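Local coordinates for protein CurM Sulfotransferase (Moorea producta, PDB 4GBM) that probably transfers a sulfonate group from the nucleotide donor PAPS to an intermediate of curacin biosynthesis, as the sulfotransferase domain of a polyketide synthase, at residues Leu47-Leu52 and Leu58-Glu63; Met51-Ser56 and Gly253-Gly258. The protein carries 2 engineered substitutions. All coordinates share one frame; numbering follows the deposited sequence.

Interaction 1: residues Leu47-Leu52 and Leu58-Glu63; sequences LLRVML and LFSPPE. With A3P (adenosine-3'-5'-diphosphate), chain G.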
# COMPACT_ATOMS: atom_id res chain seq x y z
N LEU A 47 -8.12 1.32 0.03
CA LEU A 47 -9.34 0.56 -0.26
C LEU A 47 -9.04 -0.93 -0.42
O LEU A 47 -9.68 -1.77 0.22
CB LEU A 47 -10.03 1.10 -1.51
CG LEU A 47 -11.23 0.28 -2.01
CD1 LEU A 47 -12.40 0.34 -1.03
CD2 LEU A 47 -11.64 0.81 -3.38
N LEU A 48 -8.06 -1.26 -1.25
CA LEU A 48 -7.71 -2.67 -1.45
C LEU A 48 -7.25 -3.35 -0.16
O LEU A 48 -7.70 -4.47 0.15
CB LEU A 48 -6.66 -2.81 -2.56
CG LEU A 48 -6.25 -4.26 -2.85
CD1 LEU A 48 -7.43 -5.13 -3.29
CD2 LEU A 48 -5.15 -4.27 -3.91
N ARG A 49 -6.38 -2.70 0.61
CA ARG A 49 -5.90 -3.34 1.84
C ARG A 49 -7.03 -3.55 2.84
O ARG A 49 -7.06 -4.55 3.55
CB ARG A 49 -4.68 -2.61 2.43
CG ARG A 49 -4.97 -1.45 3.38
CD ARG A 49 -5.06 -1.90 4.85
NE ARG A 49 -5.43 -0.76 5.69
CZ ARG A 49 -6.16 -0.84 6.80
NH1 ARG A 49 -6.46 0.28 7.46
NH2 ARG A 49 -6.59 -2.02 7.25
N VAL A 50 -8.00 -2.63 2.85
CA VAL A 50 -9.16 -2.73 3.74
C VAL A 50 -10.11 -3.85 3.30
O VAL A 50 -10.63 -4.59 4.13
CB VAL A 50 -9.89 -1.37 3.89
CG1 VAL A 50 -11.19 -1.53 4.68
CG2 VAL A 50 -8.98 -0.36 4.60
N MET A 51 -10.32 -3.99 1.99
CA MET A 51 -11.06 -5.15 1.47
C MET A 51 -10.44 -6.45 1.95
O MET A 51 -11.13 -7.32 2.47
CB MET A 51 -11.11 -5.13 -0.05
CG MET A 51 -11.98 -4.03 -0.62
SD MET A 51 -11.59 -3.80 -2.36
CE MET A 51 -13.01 -2.92 -2.94
N LEU A 52 -9.12 -6.57 1.77
CA LEU A 52 -8.42 -7.80 2.17
C LEU A 52 -8.42 -8.03 3.68
O LEU A 52 -8.34 -9.17 4.12
CB LEU A 52 -6.99 -7.81 1.63
CG LEU A 52 -6.86 -7.80 0.10
CD1 LEU A 52 -5.39 -7.72 -0.33
CD2 LEU A 52 -7.52 -9.04 -0.51
N LEU A 58 -6.17 -13.70 6.05
CA LEU A 58 -5.25 -12.59 5.82
C LEU A 58 -5.22 -11.64 7.01
O LEU A 58 -6.17 -11.58 7.79
CB LEU A 58 -5.65 -11.82 4.55
CG LEU A 58 -5.79 -12.61 3.23
CD1 LEU A 58 -6.21 -11.68 2.10
CD2 LEU A 58 -4.50 -13.36 2.87
N PHE A 59 -4.11 -10.93 7.16
CA PHE A 59 -4.02 -9.85 8.13
C PHE A 59 -3.47 -8.65 7.40
O PHE A 59 -2.35 -8.70 6.90
CB PHE A 59 -3.12 -10.22 9.31
CG PHE A 59 -3.06 -9.16 10.36
CD1 PHE A 59 -2.06 -8.19 10.35
CD2 PHE A 59 -4.03 -9.10 11.36
CE1 PHE A 59 -2.01 -7.19 11.31
CE2 PHE A 59 -3.99 -8.10 12.34
CZ PHE A 59 -2.98 -7.15 12.31
N SER A 60 -4.25 -7.58 7.32
CA SER A 60 -3.95 -6.47 6.41
C SER A 60 -4.08 -5.12 7.12
O SER A 60 -5.15 -4.49 7.09
CB SER A 60 -4.89 -6.57 5.20
OG SER A 60 -4.56 -5.64 4.19
N PRO A 61 -2.99 -4.68 7.78
CA PRO A 61 -3.03 -3.48 8.62
C PRO A 61 -2.69 -2.19 7.88
O PRO A 61 -2.22 -2.24 6.75
CB PRO A 61 -1.92 -3.77 9.65
CG PRO A 61 -0.90 -4.52 8.86
CD PRO A 61 -1.71 -5.40 7.91
N PRO A 62 -2.90 -1.02 8.54
CA PRO A 62 -2.30 0.22 8.04
C PRO A 62 -0.78 0.07 8.01
O PRO A 62 -0.23 -0.84 8.65
CB PRO A 62 -2.70 1.26 9.10
CG PRO A 62 -3.81 0.64 9.88
CD PRO A 62 -3.58 -0.84 9.84
N GLU A 63 -0.12 0.97 7.28
CA GLU A 63 1.32 0.90 7.04
C GLU A 63 2.15 0.62 8.29
O GLU A 63 2.06 1.33 9.30
CB GLU A 63 1.81 2.20 6.37
CG GLU A 63 1.53 2.30 4.87
CD GLU A 63 0.11 2.76 4.49
OE1 GLU A 63 -0.74 3.02 5.37
OE2 GLU A 63 -0.14 2.84 3.27
P1 A3P G . -8.98 10.74 -3.71
O1P A3P G . -7.95 11.83 -3.60
O2P A3P G . -9.87 10.62 -2.50
O3P A3P G . -9.71 10.74 -5.03
P2 A3P G . -4.46 5.46 -1.78
O4P A3P G . -3.57 4.60 -2.62
O5P A3P G . -3.86 6.76 -1.31
O6P A3P G . -5.16 4.70 -0.69
O5' A3P G . -5.62 5.95 -2.79
C5' A3P G . -6.53 6.98 -2.37
C4' A3P G . -7.63 7.03 -3.41
O4' A3P G . -8.43 5.85 -3.28
C3' A3P G . -8.60 8.17 -3.18
O3' A3P G . -8.08 9.39 -3.72
C2' A3P G . -9.84 7.64 -3.88
O2' A3P G . -9.83 8.01 -5.27
C1' A3P G . -9.74 6.13 -3.77
N9 A3P G . -10.74 5.61 -2.81
C8 A3P G . -10.74 5.72 -1.47
N7 A3P G . -11.84 5.15 -0.92
C5 A3P G . -12.57 4.66 -1.95
C6 A3P G . -13.85 3.92 -2.10
N6 A3P G . -14.57 3.59 -1.00
N1 A3P G . -14.24 3.60 -3.36
C2 A3P G . -13.51 3.92 -4.46
N3 A3P G . -12.34 4.58 -4.38
C4 A3P G . -11.84 4.95 -3.18
O HOH W 1 -3.66 1.47 4.85
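Arg49 and Ser60 hold each other by two bonds that use side chain and backbone in opposite senses. The hydroxyl OG of Ser60 donates to the carbonyl O of Arg49 at 2.8 Å, tilted from the carbonyl plane, while NH2 of Arg49 donates to the carbonyl O of Ser60 at 2.9 Å. That carbonyl is met in its own plane yet lies 28° out of the guanidinium plane, and the N-H angle of 135° makes the bond bent. The arginine gets there by folding: CG sits between the backbone N and the carbonyl carbon (chi1 87°), and a further bend at chi2 sends the chain along the 60-62 backbone. Its guanidinium is sandwiched, with Pro62 N over the centre of one face and Val50 CG2 over the centre of the other, 3.6 Å above the plane. Arg49 NE reaches a water, itself weakly bonded to Glu63 OE1. Nearly one turn later the contact turns apolar, as Leu52 and Leu58 cross at an angle and meet through CD2 of Leu52 and CD1 of Leu58, 3.9 Å apart. On another side of the helix, Leu47 CD2 packs 3.8 Å from C2 of the adenine of adenosine-3'-5'-diphosphate. Arg49 NH2 and NH1 also bond to the carbonyls of Arg255 and Met256. Helix 45-53 follows strand 35-39 and carries Ser45 and Thr46, bonded to the nucleotide, consistent with the P-loop-like phosphate-binding strand-loop-helix of sulfotransferases. The buried cation, held largely by backbone carbonyls, ties this helix to the chain leaving edge strand 58-59, and the carbonyl dipoles probably stabilise its charge.

Interaction 2: residues Met51-Ser56 and Gly253-Gly258; sequences MLAGHS and GDRMTG
From CB to guanidinium, Arg255 lies against the C-terminal part of helix 45-53, beginning at Ala53. Its CB packs 4.0 Å from the CB of Ala53, and CG stays within touch of the same methyl. With CG anti to the carbonyl carbon (chi1 -60°) and the chain extended from CG to NE, the side chain runs on past Ala53 to Gly54. There the guanidinium is laid over backbone, directly on the glycine's bare CA: Gly54 CA stands above the centre of one face, 3.4 Å from Arg255 CZ. NH1 comes to 3.2 Å from the carbonyl O of Met51, which it approaches obliquely. Its hydrogen-bond partners outside the two segments are Val50 O for NH1, Gln252 O for NE and Glu246 O for NH2. At the base of the side chain the loop makes an Asx turn, in which OD1 of Asp254 accepts from the backbone N of Met256 at 3.1 Å, nearly straight at 161°. The contact therefore joins the C-terminal part of the helix to a loop distant in sequence through one arginine of mixed character, its aliphatic chain and guanidinium face packed on Ala53 and Gly54 and its N-H groups turned to backbone carbonyl acceptors.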
# COMPACT_ATOMS: atom_id res chain seq x y z
N MET A 51 -10.32 -3.99 1.99
CA MET A 51 -11.06 -5.15 1.47
C MET A 51 -10.44 -6.45 1.95
O MET A 51 -11.13 -7.32 2.47
CB MET A 51 -11.11 -5.13 -0.05
CG MET A 51 -11.98 -4.03 -0.62
SD MET A 51 -11.59 -3.80 -2.36
CE MET A 51 -13.01 -2.92 -2.94
N LEU A 52 -9.12 -6.57 1.77
CA LEU A 52 -8.42 -7.80 2.17
C LEU A 52 -8.42 -8.03 3.68
O LEU A 52 -8.34 -9.17 4.12
CB LEU A 52 -6.99 -7.81 1.63
CG LEU A 52 -6.86 -7.80 0.10
CD1 LEU A 52 -5.39 -7.72 -0.33
CD2 LEU A 52 -7.52 -9.04 -0.51
N ALA A 53 -8.51 -6.95 4.46
CA ALA A 53 -8.54 -7.04 5.93
C ALA A 53 -9.72 -7.86 6.44
O ALA A 53 -9.67 -8.39 7.56
CB ALA A 53 -8.55 -5.64 6.56
N GLY A 54 -10.76 -7.97 5.63
CA GLY A 54 -11.95 -8.75 5.97
C GLY A 54 -11.80 -10.25 5.84
O GLY A 54 -12.60 -11.00 6.40
N HIS A 55 -10.77 -10.70 5.12
CA HIS A 55 -10.59 -12.13 4.87
C HIS A 55 -9.98 -12.85 6.07
O HIS A 55 -8.98 -12.41 6.62
CB HIS A 55 -9.71 -12.33 3.64
CG HIS A 55 -9.84 -13.69 3.03
ND1 HIS A 55 -9.35 -14.83 3.64
CD2 HIS A 55 -10.41 -14.10 1.87
CE1 HIS A 55 -9.62 -15.88 2.88
NE2 HIS A 55 -10.26 -15.46 1.80
N SER A 56 -10.57 -13.98 6.46
CA SER A 56 -10.11 -14.72 7.64
C SER A 56 -8.70 -15.31 7.52
O SER A 56 -8.08 -15.64 8.54
CB SER A 56 -11.11 -15.82 8.02
OG SER A 56 -11.12 -16.87 7.07
N GLY A 253 -17.23 -4.44 10.03
CA GLY A 253 -16.27 -5.08 10.93
C GLY A 253 -15.13 -4.17 11.35
O GLY A 253 -15.12 -2.98 11.04
N ASP A 254 -14.17 -4.74 12.09
CA ASP A 254 -12.98 -4.00 12.51
C ASP A 254 -11.86 -4.26 11.52
O ASP A 254 -11.29 -5.36 11.46
CB ASP A 254 -12.56 -4.40 13.94
CG ASP A 254 -11.40 -3.55 14.50
OD1 ASP A 254 -10.75 -2.78 13.75
OD2 ASP A 254 -11.14 -3.66 15.71
N ARG A 255 -11.57 -3.25 10.72
CA ARG A 255 -10.53 -3.35 9.70
C ARG A 255 -9.44 -2.32 9.93
O ARG A 255 -8.78 -1.88 8.99
CB ARG A 255 -11.14 -3.23 8.32
CG ARG A 255 -12.15 -4.34 8.10
CD ARG A 255 -12.67 -4.36 6.71
NE ARG A 255 -13.74 -5.34 6.60
CZ ARG A 255 -14.01 -6.05 5.51
NH1 ARG A 255 -13.27 -5.92 4.40
NH2 ARG A 255 -15.02 -6.91 5.53
N MET A 256 -9.27 -1.95 11.20
CA MET A 256 -8.25 -0.99 11.62
C MET A 256 -8.39 0.34 10.89
O MET A 256 -7.41 0.91 10.40
CB MET A 256 -6.84 -1.58 11.46
CG MET A 256 -6.59 -2.79 12.35
SD MET A 256 -5.00 -3.59 12.04
CE MET A 256 -5.50 -4.91 10.94
N THR A 257 -9.63 0.83 10.79
CA THR A 257 -9.91 2.16 10.24
C THR A 257 -10.66 3.01 11.26
O THR A 257 -10.82 4.23 11.07
CB THR A 257 -10.76 2.09 8.94
OG1 THR A 257 -12.06 1.56 9.24
CG2 THR A 257 -10.10 1.22 7.88
N GLY A 258 -11.10 2.38 12.35
CA GLY A 258 -11.92 3.05 13.36
C GLY A 258 -11.12 3.84 14.37
O GLY A 258 -9.89 3.87 14.32

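In the fold
Helix 45-53 serves both contacts, which share Met51 and Leu52 and have centres about 6 Å apart. Interaction 1 is wholly buried, its centre about 8 Å from the centre of the folded chain against about 15 Å for interaction 2, and joins neighbours in sequence, with hydrogen bonds crossing directly between its segments; interaction 2, only partly buried, brings in a loop nearly 200 residues later and relies chiefly on packing. Their arginines interlock, each donating to backbone carbonyl oxygen of the other contact's segments. Phe59 CZ also meets Met256 CE at 3.6 Å, so the 253-258 loop lies against both the helix and edge strand 58-59 of the parallel sheet.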